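Aerolysin-like protein (Bombina maxima, PDB 6LH8) is an amphibian aerolysin-like protein that probably takes part in forming, or in regulating the formation of, membrane pores that act on endolysosomes. Local coordinates at residues 8-12 with 68-72; 45-51 with 89-95; 117-123 with 139-145. One frame throughout, in Å; residues are numbered along the deposited sequence.

All three contacts reach one long antiparallel sheet, in which strand 4-28 is followed by 110-130, 133-154, 41-53 and 90-100. Contact 3 pairs the two strands of the hairpin 110-130/133-154, and contact 2 pairs 41-53 with strand 90-100, an edge strand within this chain; their centres lie about 10 Å apart and Tyr139 meets His50 between them. Contact 1, about 12 Å from contact 3 and 15 Å from contact 2 (centres), ties an irregular turn of strand 4-28 to the loop after strand 65-68, which packs over the same sheet. Along the chain, contacts 1 and 2 interleave and contact 3 follows both; together they join distant parts of the sequence in one elongated beta body.

Contact 1. Residues 8-12 with 68-72; sequences LWDKE and LEPKH
Lys71 lays its aliphatic chain over the indole of Trp9 and carries its ammonium on to Glu12. CG sits almost straight above the six-membered ring of Trp9, 3.4 Å from the centroid, a CH-pi contact; CD follows across the same face. A bend further out (chi3 -51°) turns the lysine chain toward the carboxylate, so that NZ makes a salt bridge to Glu12 OE1 at 3.1 Å, meeting that oxygen from above the carboxylate plane, and a weak second bond to OE2. Glu12 comes from the opposite direction, its extended chain carrying the carboxylate out to meet NZ.

One water accepts the indole N-H, 2.9 Å from Trp9 NE1, and donates to Glu69 O, which also lies at the ring edge near CZ2. Another donates to Trp9 O and weakly accepts from Lys71 NZ. A third stands between Glu12 OE2 and His72 NE2, 2.6 Å from the latter, and donates to the carboxylate. Glu12 thus has a partner for each oxygen, and its negative charge would tend to favour a protonated His72, although the proton is not seen. Glu12 N bonds Trp9 O at 3.1 Å, closing the 3-10 turn. This surface pairing, CH-pi to Trp9 plus salt bridge to Glu12, joins a break in strand 4-28 to the 68-72 loop of the aerolysin-like beta fold.

Contact 2. Residues 45-51 with 89-95; sequences DRTITHN and ESYTELS
Strands 41-53 and 90-100 pair as antiparallel neighbours at one margin of the long sheet, 90-100 being outermost within this chain. Backbone bonds run in both directions at the hydrogen-bonded pairs Arg46-Ser95, Ile48-Glu93 and His50-Tyr91. The straightest is His50 N to Tyr91 O, 2.7 Å and 178° at the hydrogen, whereas Ile48 N reaches Glu93 O at 3.3 Å from well above the carbonyl plane.

On the face carrying Ile48, His50 and Glu93, the imidazole donates from NE2 to Glu93 OE1 at 2.7 Å. The oxygen uses its anti lone pair and lies close to the ring plane; ring and carboxylate are 26° apart, nearly coplanar. Glu93, extended beyond CG (chi1 -58°), crosses from strand 90-100 to bring OE1 to the ring, which lies along its own strand. The other ring nitrogen, ND1, is bonded to Tyr139 OH, and Arg73 (salt bridge) and Leu74 N also grip Glu93.

The face of Thr49, Thr92 and Ser90 is mixed: Ser90 OG donates to Asn51 OD1 at 2.9 Å from above the amide plane, one water bridges Thr49 OG1 and Thr92 OG1, and Leu94 CD1 rests against Thr47 CG2, 3.7 Å away. With both nitrogens engaged, the buried His50 ring is fixed in rotation; the carboxylate at NE2 probably stabilises any positive charge it takes up, while Arg73 would temper that effect.

Contact 3. Residues 117-123 with 139-145; sequences RNENITS and YICQSQS
This is the antiparallel pairing inside the hairpin formed by strands 110-130 and 133-154, near the middle of the long sheet, with strand 4-28 flanking one side and 41-53 the other. Reciprocal backbone bonds hold Asn120 to Ser143 and Thr122 to Cys141. Beyond them the pattern changes: Ser145 N still donates to Asn118 O, but the return bond from Asn118 N goes to the side-chain hydroxyl, Ser145 OG, at 2.8 Å. OG sits between the backbone N and the carbonyl carbon of its own residue (chi1 80°), a rotation that turns it toward the opposite strand.

Polar groups gather on the face of Glu119 and Gln144. The Gln144 amide crosses over the guanidinium of Arg117 with their planes 31° apart, and OE1 lies 3.3 Å above the guanidinium plane, offset toward its rim, a packing contact and not a hydrogen bond. That oxygen instead accepts from Thr47 N. The N-H groups of Arg117 go to other partners: NE makes a salt bridge with Glu119 OE2 at 3.2 Å, tilted from the guanidinium plane, through the oxygen's anti lone pair, while NH1 donates to Asp45 O and to a water, lying in that plane, that in turn donates to Ser145 O. Further along this face Ile121 runs beside its neighbours, its CG2 3.9 Å from Ile140 CG2 and its CG1 3.7 Å from Gln142 CG.

On the opposite face, with Thr122 and Ser143, one water is shared by Thr122 OG1, Ser143 OG and Cys141 O, lying 2.8 Å from Ser143 OG. Thr122 OG1 also packs on Cys141 CB at 3.5 Å. Arg117, held by a carboxylate, a carbonyl and a water, thus ties its strand to 41-53 and, through the water, to Ser145 of the partner strand.

Contact 1. Residues 8-12 with 68-72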
loop_
_atom_site.group_PDB
_atom_site.type_symbol
_atom_site.label_atom_id
_atom_site.label_comp_id
_atom_site.label_asym_id
_atom_site.label_seq_id
_atom_site.Cartn_x
_atom_site.Cartn_y
_atom_site.Cartn_z
ATOM N N LEU A 8 16.224 -3.263 9.475
ATOM C CA LEU A 8 16.353 -4.662 9.901
ATOM C C LEU A 8 15.132 -5.442 9.415
ATOM O O LEU A 8 14.217 -5.784 10.169
ATOM C CB LEU A 8 16.522 -4.762 11.410
ATOM C CG LEU A 8 17.553 -3.825 12.068
ATOM C CD1 LEU A 8 17.720 -4.134 13.542
ATOM C CD2 LEU A 8 18.906 -3.889 11.346
ATOM N N TRP A 9 15.152 -5.756 8.117
ATOM C CA TRP A 9 14.011 -6.413 7.494
ATOM C C TRP A 9 13.761 -7.794 8.083
ATOM O O TRP A 9 12.613 -8.263 8.095
ATOM C CB TRP A 9 14.235 -6.517 5.987
ATOM C CG TRP A 9 14.267 -5.209 5.257
ATOM C CD1 TRP A 9 15.311 -4.698 4.535
ATOM C CD2 TRP A 9 13.198 -4.255 5.149
ATOM N NE1 TRP A 9 14.959 -3.476 3.995
ATOM C CE2 TRP A 9 13.668 -3.187 4.353
ATOM C CE3 TRP A 9 11.898 -4.194 5.658
ATOM C CZ2 TRP A 9 12.879 -2.075 4.050
ATOM C CZ3 TRP A 9 11.111 -3.088 5.347
ATOM C CH2 TRP A 9 11.608 -2.046 4.551
ATOM N N ASP A 10 14.809 -8.467 8.587
ATOM C CA ASP A 10 14.554 -9.779 9.173
ATOM C C ASP A 10 13.788 -9.688 10.485
ATOM O O ASP A 10 13.326 -10.721 10.985
ATOM C CB ASP A 10 15.858 -10.565 9.382
ATOM C CG ASP A 10 16.771 -9.951 10.422
ATOM O OD1 ASP A 10 16.853 -8.707 10.505
ATOM O OD2 ASP A 10 17.441 -10.720 11.142
ATOM N N LYS A 11 13.646 -8.489 11.051
ATOM C CA LYS A 11 12.871 -8.265 12.264
ATOM C C LYS A 11 11.477 -7.711 11.975
ATOM O O LYS A 11 10.810 -7.227 12.900
ATOM C CB LYS A 11 13.620 -7.316 13.199
ATOM C CG LYS A 11 14.906 -7.894 13.788
ATOM C CD LYS A 11 14.583 -9.078 14.699
ATOM C CE LYS A 11 15.833 -9.667 15.348
ATOM N NZ LYS A 11 15.574 -11.023 15.928
ATOM N N GLU A 12 11.031 -7.778 10.719
ATOM C CA GLU A 12 9.745 -7.213 10.314
ATOM C C GLU A 12 8.589 -7.870 11.059
ATOM O O GLU A 12 8.564 -9.090 11.249
ATOM C CB GLU A 12 9.555 -7.386 8.807
ATOM C CG GLU A 12 8.205 -6.900 8.291
ATOM C CD GLU A 12 8.138 -6.863 6.784
ATOM O OE1 GLU A 12 8.769 -5.971 6.181
ATOM O OE2 GLU A 12 7.448 -7.727 6.203
ATOM N N LEU A 68 15.623 5.853 3.195
ATOM C CA LEU A 68 15.550 4.401 3.165
ATOM C C LEU A 68 14.838 3.942 1.906
ATOM O O LEU A 68 14.135 4.708 1.240
ATOM C CB LEU A 68 14.880 3.812 4.414
ATOM C CG LEU A 68 13.443 4.103 4.837
ATOM C CD1 LEU A 68 12.438 3.272 4.045
ATOM C CD2 LEU A 68 13.317 3.779 6.325
ATOM N N GLU A 69 15.055 2.668 1.586
ATOM C CA GLU A 69 14.488 2.025 0.409
ATOM C C GLU A 69 13.502 0.951 0.847
ATOM O O GLU A 69 13.917 -0.128 1.299
ATOM C CB GLU A 69 15.600 1.420 -0.447
ATOM C CG GLU A 69 16.606 2.457 -0.898
ATOM C CD GLU A 69 17.678 1.867 -1.772
ATOM O OE1 GLU A 69 17.327 1.294 -2.824
ATOM O OE2 GLU A 69 18.866 1.970 -1.399
ATOM N N PRO A 70 12.201 1.206 0.760
ATOM C CA PRO A 70 11.216 0.217 1.203
ATOM C C PRO A 70 11.246 -1.032 0.338
ATOM O O PRO A 70 11.800 -1.047 -0.764
ATOM C CB PRO A 70 9.878 0.948 1.042
ATOM C CG PRO A 70 10.227 2.394 0.968
ATOM C CD PRO A 70 11.571 2.462 0.320
ATOM N N LYS A 71 10.631 -2.096 0.868
ATOM C CA LYS A 71 10.424 -3.320 0.096
ATOM C C LYS A 71 9.261 -3.183 -0.882
ATOM O O LYS A 71 9.351 -3.658 -2.022
ATOM C CB LYS A 71 10.163 -4.513 1.026
ATOM C CG LYS A 71 11.246 -4.786 2.059
ATOM C CD LYS A 71 11.211 -6.238 2.558
ATOM C CE LYS A 71 9.820 -6.659 3.017
ATOM N NZ LYS A 71 9.861 -7.856 3.918
ATOM N N HIS A 72 8.160 -2.572 -0.451
ATOM C CA HIS A 72 6.924 -2.509 -1.229
ATOM C C HIS A 72 6.784 -1.134 -1.868
ATOM O O HIS A 72 6.691 -0.129 -1.160
ATOM C CB HIS A 72 5.716 -2.805 -0.341
ATOM C CG HIS A 72 5.849 -4.076 0.435
ATOM N ND1 HIS A 72 5.922 -5.307 -0.176
ATOM C CD2 HIS A 72 5.935 -4.307 1.766
ATOM C CE1 HIS A 72 6.050 -6.247 0.745
ATOM N NE2 HIS A 72 6.063 -5.667 1.931
HETATM O O HOH W 1 16.242 -1.492 2.283
HETATM O O HOH W 2 11.422 -9.483 5.758
HETATM O O HOH W 3 6.314 -7.257 3.976
#

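Contact 2. Residues 45-51 with 89-95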
loop_
_atom_site.group_PDB
_atom_site.type_symbol
_atom_site.label_atom_id
_atom_site.label_comp_id
_atom_site.label_asym_id
_atom_site.label_seq_id
_atom_site.Cartn_x
_atom_site.Cartn_y
_atom_site.Cartn_z
ATOM N N ASP A 45 -7.842 4.131 -7.097
ATOM C CA ASP A 45 -6.588 4.587 -6.526
ATOM C C ASP A 45 -6.001 3.479 -5.664
ATOM O O ASP A 45 -6.723 2.815 -4.916
ATOM C CB ASP A 45 -6.804 5.844 -5.687
ATOM C CG ASP A 45 -6.993 7.081 -6.535
ATOM O OD1 ASP A 45 -6.784 7.010 -7.769
ATOM O OD2 ASP A 45 -7.348 8.127 -5.962
ATOM N N ARG A 46 -4.695 3.261 -5.804
ATOM C CA ARG A 46 -3.952 2.277 -5.026
ATOM C C ARG A 46 -2.792 2.997 -4.357
ATOM O O ARG A 46 -2.070 3.751 -5.015
ATOM C CB ARG A 46 -3.451 1.131 -5.916
ATOM C CG ARG A 46 -2.471 0.206 -5.223
ATOM C CD ARG A 46 -2.003 -0.896 -6.160
ATOM N NE ARG A 46 -1.099 -1.824 -5.499
ATOM C CZ ARG A 46 -0.304 -2.664 -6.144
ATOM N NH1 ARG A 46 -0.315 -2.680 -7.467
ATOM N NH2 ARG A 46 0.493 -3.481 -5.470
ATOM N N THR A 47 -2.635 2.811 -3.045
ATOM C CA THR A 47 -1.613 3.547 -2.322
ATOM C C THR A 47 -0.757 2.616 -1.483
ATOM O O THR A 47 -1.190 1.535 -1.061
ATOM C CB THR A 47 -2.203 4.607 -1.398
ATOM O OG1 THR A 47 -3.007 3.966 -0.407
ATOM C CG2 THR A 47 -3.062 5.599 -2.186
ATOM N N ILE A 48 0.470 3.068 -1.251
ATOM C CA ILE A 48 1.348 2.529 -0.225
ATOM C C ILE A 48 1.813 3.718 0.601
ATOM O O ILE A 48 2.273 4.718 0.044
ATOM C CB ILE A 48 2.553 1.780 -0.822
ATOM C CG1 ILE A 48 2.095 0.599 -1.685
ATOM C CG2 ILE A 48 3.501 1.347 0.289
ATOM C CD1 ILE A 48 3.249 -0.208 -2.302
ATOM N N THR A 49 1.679 3.633 1.912
ATOM C CA THR A 49 2.098 4.732 2.770
ATOM C C THR A 49 3.299 4.294 3.594
ATOM O O THR A 49 3.260 3.240 4.236
ATOM C CB THR A 49 0.957 5.199 3.664
ATOM O OG1 THR A 49 -0.088 5.745 2.839
ATOM C CG2 THR A 49 1.441 6.292 4.613
ATOM N N HIS A 50 4.355 5.105 3.569
ATOM C CA HIS A 50 5.595 4.827 4.289
ATOM C C HIS A 50 5.761 5.818 5.430
ATOM O O HIS A 50 5.694 7.028 5.213
ATOM C CB HIS A 50 6.792 4.922 3.346
ATOM C CG HIS A 50 6.665 4.062 2.126
ATOM N ND1 HIS A 50 6.981 2.723 2.119
ATOM C CD2 HIS A 50 6.252 4.363 0.871
ATOM C CE1 HIS A 50 6.771 2.232 0.908
ATOM N NE2 HIS A 50 6.339 3.210 0.132
ATOM N N ASN A 51 6.033 5.312 6.632
ATOM C CA ASN A 51 6.156 6.163 7.806
ATOM C C ASN A 51 7.422 5.829 8.573
ATOM O O ASN A 51 7.871 4.684 8.584
ATOM C CB ASN A 51 4.954 5.991 8.732
ATOM C CG ASN A 51 3.651 6.015 7.977
ATOM O OD1 ASN A 51 3.035 7.065 7.867
ATOM N ND2 ASN A 51 3.238 4.854 7.418
ATOM N N GLU A 89 7.577 12.892 7.987
ATOM C CA GLU A 89 7.713 11.547 8.541
ATOM C C GLU A 89 6.779 10.543 7.888
ATOM O O GLU A 89 6.721 9.389 8.329
ATOM C CB GLU A 89 7.477 11.581 10.056
ATOM C CG GLU A 89 8.582 12.317 10.775
ATOM C CD GLU A 89 8.229 12.767 12.171
ATOM O OE1 GLU A 89 7.103 12.470 12.645
ATOM O OE2 GLU A 89 9.086 13.437 12.786
ATOM N N SER A 90 6.062 10.944 6.846
ATOM C CA SER A 90 5.157 10.059 6.130
ATOM C C SER A 90 5.199 10.409 4.655
ATOM O O SER A 90 5.209 11.588 4.298
ATOM C CB SER A 90 3.725 10.186 6.662
ATOM O OG SER A 90 2.843 9.307 5.976
ATOM N N TYR A 91 5.222 9.385 3.802
ATOM C CA TYR A 91 5.212 9.563 2.359
ATOM C C TYR A 91 4.250 8.551 1.744
ATOM O O TYR A 91 4.260 7.380 2.125
ATOM C CB TYR A 91 6.634 9.398 1.805
ATOM C CG TYR A 91 6.734 9.483 0.308
ATOM C CD1 TYR A 91 6.840 10.710 -0.325
ATOM C CD2 TYR A 91 6.704 8.341 -0.474
ATOM C CE1 TYR A 91 6.922 10.799 -1.691
ATOM C CE2 TYR A 91 6.783 8.417 -1.843
ATOM C CZ TYR A 91 6.900 9.651 -2.449
ATOM O OH TYR A 91 6.985 9.734 -3.824
ATOM N N THR A 92 3.423 8.998 0.792
ATOM C CA THR A 92 2.409 8.148 0.174
ATOM C C THR A 92 2.699 8.008 -1.314
ATOM O O THR A 92 2.821 9.011 -2.025
ATOM C CB THR A 92 1.008 8.724 0.383
ATOM O OG1 THR A 92 0.736 8.831 1.784
ATOM C CG2 THR A 92 -0.046 7.844 -0.264
ATOM N N GLU A 93 2.819 6.773 -1.778
ATOM C CA GLU A 93 2.834 6.481 -3.199
ATOM C C GLU A 93 1.403 6.286 -3.687
ATOM O O GLU A 93 0.514 5.889 -2.929
ATOM C CB GLU A 93 3.658 5.229 -3.496
ATOM C CG GLU A 93 5.099 5.282 -3.036
ATOM C CD GLU A 93 5.888 4.058 -3.462
ATOM O OE1 GLU A 93 6.294 3.280 -2.570
ATOM O OE2 GLU A 93 6.099 3.862 -4.684
ATOM N N LEU A 94 1.182 6.583 -4.962
ATOM C CA LEU A 94 -0.146 6.468 -5.549
ATOM C C LEU A 94 -0.013 5.957 -6.976
ATOM O O LEU A 94 0.846 6.421 -7.733
ATOM C CB LEU A 94 -0.881 7.815 -5.517
ATOM C CG LEU A 94 -2.242 7.933 -6.205
ATOM C CD1 LEU A 94 -3.248 6.985 -5.583
ATOM C CD2 LEU A 94 -2.742 9.364 -6.122
ATOM N N SER A 95 -0.837 4.975 -7.333
ATOM C CA SER A 95 -0.909 4.538 -8.718
ATOM C C SER A 95 -2.369 4.341 -9.099
ATOM O O SER A 95 -3.256 4.287 -8.246
ATOM C CB SER A 95 -0.100 3.255 -8.969
ATOM O OG SER A 95 -0.664 2.133 -8.317
HETATM O O HOH W 4 -1.761 8.062 3.094
#

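Contact 3. Residues 117-123 with 139-145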
loop_
_atom_site.group_PDB
_atom_site.type_symbol
_atom_site.label_atom_id
_atom_site.label_comp_id
_atom_site.label_asym_id
_atom_site.label_seq_id
_atom_site.Cartn_x
_atom_site.Cartn_y
_atom_site.Cartn_z
ATOM N N ARG A 117 -9.093 -6.513 -2.548
ATOM C CA ARG A 117 -7.642 -6.345 -2.568
ATOM C C ARG A 117 -7.073 -6.650 -1.191
ATOM O O ARG A 117 -7.761 -6.539 -0.175
ATOM C CB ARG A 117 -7.228 -4.942 -3.024
ATOM C CG ARG A 117 -7.596 -3.821 -2.108
ATOM C CD ARG A 117 -7.084 -2.478 -2.659
ATOM N NE ARG A 117 -7.767 -1.346 -2.031
ATOM C CZ ARG A 117 -7.833 -0.126 -2.555
ATOM N NH1 ARG A 117 -7.263 0.136 -3.730
ATOM N NH2 ARG A 117 -8.464 0.839 -1.901
ATOM N N ASN A 118 -5.798 -7.027 -1.174
ATOM C CA ASN A 118 -5.076 -7.218 0.079
ATOM C C ASN A 118 -4.650 -5.869 0.625
ATOM O O ASN A 118 -4.253 -4.979 -0.129
ATOM C CB ASN A 118 -3.831 -8.090 -0.123
ATOM C CG ASN A 118 -4.161 -9.522 -0.527
ATOM O OD1 ASN A 118 -5.174 -10.085 -0.111
ATOM N ND2 ASN A 118 -3.287 -10.122 -1.333
ATOM N N GLU A 119 -4.772 -5.704 1.936
ATOM C CA GLU A 119 -4.286 -4.512 2.614
ATOM C C GLU A 119 -3.461 -4.991 3.798
ATOM O O GLU A 119 -3.912 -5.848 4.563
ATOM C CB GLU A 119 -5.446 -3.593 3.031
ATOM C CG GLU A 119 -6.273 -3.116 1.828
ATOM C CD GLU A 119 -7.185 -1.947 2.147
ATOM O OE1 GLU A 119 -7.307 -1.596 3.336
ATOM O OE2 GLU A 119 -7.800 -1.397 1.207
ATOM N N ASN A 120 -2.236 -4.491 3.909
ATOM C CA ASN A 120 -1.295 -5.030 4.883
ATOM C C ASN A 120 -0.574 -3.901 5.598
ATOM O O ASN A 120 -0.194 -2.910 4.973
ATOM C CB ASN A 120 -0.240 -5.929 4.226
ATOM C CG ASN A 120 -0.820 -7.195 3.639
ATOM O OD1 ASN A 120 -0.871 -8.232 4.306
ATOM N ND2 ASN A 120 -1.225 -7.132 2.372
ATOM N N ILE A 121 -0.353 -4.065 6.898
ATOM C CA ILE A 121 0.553 -3.194 7.645
ATOM C C ILE A 121 1.741 -4.027 8.103
ATOM O O ILE A 121 1.568 -5.101 8.682
ATOM C CB ILE A 121 -0.146 -2.511 8.835
ATOM C CG1 ILE A 121 -1.309 -1.639 8.348
ATOM C CG2 ILE A 121 0.842 -1.636 9.597
ATOM C CD1 ILE A 121 -2.209 -1.152 9.469
ATOM N N THR A 122 2.948 -3.545 7.819
ATOM C CA THR A 122 4.165 -4.168 8.318
ATOM C C THR A 122 5.036 -3.083 8.930
ATOM O O THR A 122 4.882 -1.899 8.628
ATOM C CB THR A 122 4.939 -4.894 7.214
ATOM O OG1 THR A 122 5.243 -3.972 6.147
ATOM C CG2 THR A 122 4.122 -6.067 6.672
ATOM N N SER A 123 5.933 -3.487 9.824
ATOM C CA SER A 123 6.800 -2.522 10.489
ATOM C C SER A 123 8.149 -3.184 10.748
ATOM O O SER A 123 8.234 -4.409 10.856
ATOM C CB SER A 123 6.174 -2.010 11.793
ATOM O OG SER A 123 5.821 -3.081 12.660
ATOM N N TYR A 139 10.022 1.765 11.172
ATOM C CA TYR A 139 9.434 2.018 9.862
ATOM C C TYR A 139 8.106 1.283 9.784
ATOM O O TYR A 139 7.993 0.154 10.265
ATOM C CB TYR A 139 10.380 1.538 8.747
ATOM C CG TYR A 139 9.702 1.344 7.406
ATOM C CD1 TYR A 139 9.426 2.438 6.577
ATOM C CD2 TYR A 139 9.334 0.072 6.963
ATOM C CE1 TYR A 139 8.786 2.257 5.338
ATOM C CE2 TYR A 139 8.702 -0.114 5.731
ATOM C CZ TYR A 139 8.434 0.982 4.926
ATOM O OH TYR A 139 7.812 0.797 3.699
ATOM N N ILE A 140 7.097 1.935 9.210
ATOM C CA ILE A 140 5.765 1.358 9.056
ATOM C C ILE A 140 5.347 1.500 7.600
ATOM O O ILE A 140 5.465 2.585 7.011
ATOM C CB ILE A 140 4.727 2.044 9.971
ATOM C CG1 ILE A 140 5.140 1.979 11.449
ATOM C CG2 ILE A 140 3.353 1.407 9.779
ATOM C CD1 ILE A 140 4.370 2.955 12.339
ATOM N N CYS A 141 4.867 0.398 7.020
ATOM C CA CYS A 141 4.378 0.343 5.649
ATOM C C CYS A 141 2.901 -0.037 5.670
ATOM O O CYS A 141 2.542 -1.096 6.180
ATOM C CB CYS A 141 5.157 -0.689 4.825
ATOM S SG CYS A 141 4.655 -0.663 3.086
ATOM N N GLN A 142 2.048 0.824 5.139
ATOM C CA GLN A 142 0.623 0.523 4.970
ATOM C C GLN A 142 0.397 0.355 3.479
ATOM O O GLN A 142 0.353 1.347 2.748
ATOM C CB GLN A 142 -0.251 1.631 5.535
ATOM C CG GLN A 142 -0.274 1.662 7.041
ATOM C CD GLN A 142 -0.007 3.032 7.614
ATOM O OE1 GLN A 142 0.355 3.972 6.898
ATOM N NE2 GLN A 142 -0.179 3.156 8.927
ATOM N N SER A 143 0.261 -0.893 3.028
ATOM C CA SER A 143 0.213 -1.182 1.599
ATOM C C SER A 143 -1.141 -1.729 1.158
ATOM O O SER A 143 -1.874 -2.360 1.927
ATOM C CB SER A 143 1.318 -2.170 1.176
ATOM O OG SER A 143 1.358 -3.287 2.040
ATOM N N GLN A 144 -1.455 -1.469 -0.110
ATOM C CA GLN A 144 -2.626 -2.002 -0.789
ATOM C C GLN A 144 -2.162 -2.731 -2.041
ATOM O O GLN A 144 -1.310 -2.223 -2.779
ATOM C CB GLN A 144 -3.604 -0.887 -1.187
ATOM C CG GLN A 144 -4.040 0.046 -0.059
ATOM C CD GLN A 144 -4.996 1.116 -0.544
ATOM O OE1 GLN A 144 -4.924 1.548 -1.695
ATOM N NE2 GLN A 144 -5.904 1.553 0.332
ATOM N N SER A 145 -2.712 -3.915 -2.278
ATOM C CA SER A 145 -2.419 -4.672 -3.484
ATOM C C SER A 145 -3.303 -4.216 -4.643
ATOM O O SER A 145 -4.212 -3.399 -4.487
ATOM C CB SER A 145 -2.638 -6.159 -3.241
ATOM O OG SER A 145 -4.027 -6.473 -3.326
HETATM O O HOH W 5 -5.739 -1.339 -5.610
HETATM O O HOH W 6 -0.795 -5.277 0.243
HETATM O O HOH W 7 2.942 -3.659 4.302
#